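Long-range contact in glutaredoxin related protein (Sulfolobus solfataricus, PDB 4MNN), which probably works as an atypical protein disulfide oxidoreductase of thioredoxin fold, exchanging thiols and disulfides: residues 61-73 against 107-119. Sequence-based numbering, arbitrary orientation. Where two conformers were deposited one is given.
Sequences TYYGIPIANELWP and VTPDCTKCPITAE
Glu70 and Pro115 approach to 5.6 Å between CA atoms and Pro73 and Glu119 to 5.4 Å, so that the beginnings of helices 71-83 and 114-127 lie against each other, joining the two thioredoxin-like units of the chain. The second helix begins at a thioredoxin-type CxxC motif, whose Cys111 and Cys114 form a disulfide and are probably the redox-active pair. Pro115, next in sequence, packs on two residues of 61-73: its CB lies 3.6 Å from Pro73 CG, the two rings side by side and pointing the same way, while its CG and CD atoms meet the side chain of Asn69, which crosses it at about a right angle. Asn69 CG stands between its own backbone N and carbonyl carbon (chi1 77°), which carries the amide across to the carbonyls of Pro109 and Cys111. Cut back to an alanine, the position would probably lose its packing against Pro115 CG and CD and the polar group that faces those two carbonyls. The Asn69 backbone N is tied to Pro109 O through a bridging water. Glu70, buried, folds back at chi2 (-63°), bringing its carboxylate over the helix start, with OE1 against Ala118 CB and OE2 3.3 Å from Cys114 CB. One water donates to both Glu70 OE2 and Thr108 O, at 2.6 Å each, giving the buried acid a polar partner. Deeper in the fold, Tyr62 reaches Val107 CG2 with its hydroxyl, while Pro66 CB covers one face of its ring. At the other end, Glu119 forms a salt bridge with Arg80, and a further water donates to Glu119 OE2 and Pro73 O, 2.7 Å from each.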
# COMPACT_ATOMS: atom_id res chain seq x y z
N THR A 61 -5.01 1.46 1.33
CA THR A 61 -5.65 0.93 0.14
C THR A 61 -4.68 1.29 -0.98
O THR A 61 -4.18 2.43 -1.03
CB THR A 61 -6.96 1.64 -0.23
OG1 THR A 61 -7.92 1.45 0.80
CG2 THR A 61 -7.54 1.03 -1.54
N TYR A 62 -4.42 0.32 -1.84
CA TYR A 62 -3.56 0.50 -2.99
C TYR A 62 -4.52 0.40 -4.19
O TYR A 62 -5.17 -0.66 -4.40
CB TYR A 62 -2.57 -0.66 -3.06
CG TYR A 62 -1.52 -0.49 -4.13
CD1 TYR A 62 -0.20 -0.15 -3.80
CD2 TYR A 62 -1.84 -0.69 -5.49
CE1 TYR A 62 0.78 -0.01 -4.81
CE2 TYR A 62 -0.88 -0.55 -6.49
CZ TYR A 62 0.42 -0.21 -6.15
OH TYR A 62 1.35 -0.05 -7.17
N TYR A 63 -4.64 1.50 -4.93
CA TYR A 63 -5.48 1.57 -6.11
C TYR A 63 -4.65 1.21 -7.34
O TYR A 63 -3.89 2.02 -7.86
CB TYR A 63 -6.08 2.97 -6.22
CG TYR A 63 -7.01 3.27 -5.05
CD1 TYR A 63 -6.58 4.04 -3.95
CD2 TYR A 63 -8.35 2.83 -5.08
CE1 TYR A 63 -7.45 4.36 -2.93
CE2 TYR A 63 -9.24 3.16 -4.05
CZ TYR A 63 -8.79 3.92 -2.98
OH TYR A 63 -9.66 4.24 -1.96
N GLY A 64 -4.84 -0.05 -7.78
CA GLY A 64 -4.13 -0.64 -8.90
C GLY A 64 -3.78 -2.02 -8.40
O GLY A 64 -4.44 -2.52 -7.47
N ILE A 65 -2.75 -2.64 -8.97
CA ILE A 65 -2.33 -3.98 -8.50
C ILE A 65 -0.85 -3.83 -8.22
O ILE A 65 -0.06 -3.45 -9.08
CB ILE A 65 -2.59 -5.08 -9.58
CG1 ILE A 65 -4.10 -5.13 -9.90
CG2 ILE A 65 -2.08 -6.43 -9.06
CD1 ILE A 65 -4.46 -6.12 -11.01
N PRO A 66 -0.43 -4.14 -6.98
CA PRO A 66 0.99 -3.98 -6.66
C PRO A 66 1.96 -5.01 -7.22
O PRO A 66 2.57 -5.75 -6.45
CB PRO A 66 0.98 -3.95 -5.14
CG PRO A 66 -0.10 -4.91 -4.79
CD PRO A 66 -1.20 -4.59 -5.81
N ILE A 67 2.13 -5.04 -8.54
CA ILE A 67 3.08 -5.98 -9.14
C ILE A 67 4.36 -5.27 -9.58
O ILE A 67 4.58 -4.12 -9.18
CB ILE A 67 2.45 -6.75 -10.33
CG1 ILE A 67 1.51 -5.84 -11.13
CG2 ILE A 67 1.64 -7.97 -9.78
CD1 ILE A 67 2.15 -4.61 -11.71
N ALA A 68 5.19 -5.94 -10.38
CA ALA A 68 6.47 -5.35 -10.82
C ALA A 68 7.27 -4.91 -9.59
O ALA A 68 7.31 -5.64 -8.60
CB ALA A 68 6.26 -4.18 -11.80
N ASN A 69 7.89 -3.73 -9.62
CA ASN A 69 8.70 -3.36 -8.44
C ASN A 69 7.93 -2.95 -7.17
O ASN A 69 8.54 -2.67 -6.12
CB ASN A 69 9.80 -2.33 -8.84
CG ASN A 69 9.29 -0.90 -9.02
OD1 ASN A 69 10.07 0.02 -9.32
ND2 ASN A 69 8.00 -0.71 -8.86
N GLU A 70 6.60 -2.95 -7.25
CA GLU A 70 5.78 -2.63 -6.07
C GLU A 70 5.42 -3.90 -5.29
O GLU A 70 4.92 -3.86 -4.15
CB GLU A 70 4.49 -1.90 -6.49
CG GLU A 70 4.75 -0.48 -7.02
CD GLU A 70 5.36 0.47 -5.97
OE1 GLU A 70 5.17 0.26 -4.75
OE2 GLU A 70 6.02 1.48 -6.35
N LEU A 71 5.68 -5.07 -5.87
CA LEU A 71 5.32 -6.28 -5.16
C LEU A 71 6.18 -6.52 -3.90
O LEU A 71 5.66 -6.94 -2.87
CB LEU A 71 5.43 -7.52 -6.08
CG LEU A 71 5.08 -8.85 -5.38
CD1 LEU A 71 3.61 -8.85 -4.96
CD2 LEU A 71 5.34 -10.02 -6.33
N TRP A 72 7.48 -6.28 -4.00
CA TRP A 72 8.36 -6.53 -2.88
C TRP A 72 7.97 -5.69 -1.66
O TRP A 72 7.85 -6.23 -0.55
CB TRP A 72 9.81 -6.29 -3.33
CG TRP A 72 10.83 -6.37 -2.23
CD1 TRP A 72 10.97 -7.36 -1.29
CD2 TRP A 72 11.85 -5.41 -1.96
NE1 TRP A 72 12.02 -7.07 -0.45
CE2 TRP A 72 12.58 -5.87 -0.84
CE3 TRP A 72 12.23 -4.19 -2.56
CZ2 TRP A 72 13.66 -5.17 -0.30
CZ3 TRP A 72 13.31 -3.49 -2.02
CH2 TRP A 72 14.01 -3.99 -0.90
N PRO A 73 7.78 -4.36 -1.84
CA PRO A 73 7.39 -3.51 -0.72
C PRO A 73 6.03 -3.95 -0.17
O PRO A 73 5.80 -3.93 1.02
CB PRO A 73 7.29 -2.12 -1.33
CG PRO A 73 8.17 -2.17 -2.50
CD PRO A 73 8.11 -3.57 -3.04
N VAL A 107 2.24 6.50 -7.81
CA VAL A 107 3.37 5.76 -8.34
C VAL A 107 3.01 5.21 -9.73
O VAL A 107 1.88 5.37 -10.21
CB VAL A 107 3.69 4.49 -7.46
CG1 VAL A 107 3.95 4.89 -6.00
CG2 VAL A 107 2.51 3.47 -7.53
N THR A 108 4.01 4.62 -10.38
CA THR A 108 3.82 3.87 -11.64
C THR A 108 4.85 2.74 -11.55
O THR A 108 5.77 2.80 -10.75
CB THR A 108 4.10 4.70 -12.92
OG1 THR A 108 5.49 5.07 -12.99
CG2 THR A 108 3.24 5.95 -12.91
N PRO A 109 4.67 1.66 -12.34
CA PRO A 109 5.60 0.52 -12.34
C PRO A 109 7.01 0.95 -12.75
O PRO A 109 7.99 0.57 -12.12
CB PRO A 109 4.97 -0.44 -13.34
CG PRO A 109 3.51 -0.24 -13.11
CD PRO A 109 3.41 1.30 -13.02
N ASP A 110 7.11 1.75 -13.82
CA ASP A 110 8.41 2.21 -14.30
C ASP A 110 8.83 3.37 -13.42
O ASP A 110 8.82 4.53 -13.85
CB ASP A 110 8.31 2.69 -15.75
CG ASP A 110 9.67 3.02 -16.36
OD1 ASP A 110 9.69 3.66 -17.43
OD2 ASP A 110 10.73 2.64 -15.79
N CYS A 111 9.21 3.06 -12.18
CA CYS A 111 9.58 4.13 -11.27
C CYS A 111 10.57 3.63 -10.23
O CYS A 111 10.23 2.81 -9.38
CB CYS A 111 8.32 4.69 -10.59
SG CYS A 111 8.63 5.97 -9.34
N THR A 112 11.79 4.15 -10.29
CA THR A 112 12.83 3.73 -9.38
C THR A 112 12.62 4.13 -7.94
O THR A 112 12.80 3.31 -7.05
CB THR A 112 14.22 4.25 -9.84
OG1 THR A 112 14.54 3.64 -11.10
CG2 THR A 112 15.29 3.89 -8.82
N LYS A 113 12.23 5.38 -7.69
CA LYS A 113 12.07 5.78 -6.31
C LYS A 113 10.72 5.47 -5.70
O LYS A 113 10.55 5.65 -4.51
CB LYS A 113 12.35 7.29 -6.12
CG LYS A 113 13.81 7.69 -6.26
CD LYS A 113 14.03 9.15 -5.95
CE LYS A 113 13.26 10.05 -6.92
NZ LYS A 113 13.60 9.85 -8.36
N CYS A 114 9.77 4.96 -6.47
CA CYS A 114 8.46 4.71 -5.88
C CYS A 114 8.42 3.64 -4.80
O CYS A 114 7.81 3.83 -3.78
CB CYS A 114 7.43 4.39 -6.96
SG CYS A 114 6.99 5.80 -8.06
N PRO A 115 9.08 2.49 -5.03
CA PRO A 115 9.03 1.46 -3.99
C PRO A 115 9.65 1.90 -2.68
O PRO A 115 9.22 1.46 -1.63
CB PRO A 115 9.73 0.25 -4.64
CG PRO A 115 10.57 0.86 -5.75
CD PRO A 115 9.68 1.97 -6.28
N ILE A 116 10.65 2.77 -2.75
CA ILE A 116 11.31 3.28 -1.55
C ILE A 116 10.28 4.13 -0.78
O ILE A 116 10.16 4.03 0.45
CB ILE A 116 12.54 4.13 -1.94
CG1 ILE A 116 13.36 3.39 -3.01
CG2 ILE A 116 13.37 4.44 -0.71
CD1 ILE A 116 14.58 4.14 -3.54
N THR A 117 9.53 4.96 -1.50
CA THR A 117 8.53 5.81 -0.84
C THR A 117 7.36 5.03 -0.29
O THR A 117 6.88 5.32 0.80
CB THR A 117 8.05 6.90 -1.79
OG1 THR A 117 9.21 7.59 -2.28
CG2 THR A 117 7.16 7.94 -1.04
N ALA A 118 6.87 4.05 -1.05
CA ALA A 118 5.78 3.22 -0.55
C ALA A 118 6.20 2.51 0.74
O ALA A 118 5.44 2.45 1.70
CB ALA A 118 5.39 2.20 -1.57
N GLU A 119 7.40 1.93 0.76
CA GLU A 119 7.83 1.21 1.96
C GLU A 119 7.84 2.09 3.20
O GLU A 119 7.42 1.68 4.30
CB GLU A 119 9.21 0.63 1.72
CG GLU A 119 9.69 -0.29 2.83
CD GLU A 119 10.38 -1.53 2.27
OE1 GLU A 119 11.49 -1.41 1.68
OE2 GLU A 119 9.80 -2.63 2.41
O HOH W 1 8.37 -2.04 -11.88
O HOH W 2 6.90 1.55 -8.75
O HOH W 3 7.18 -2.35 2.72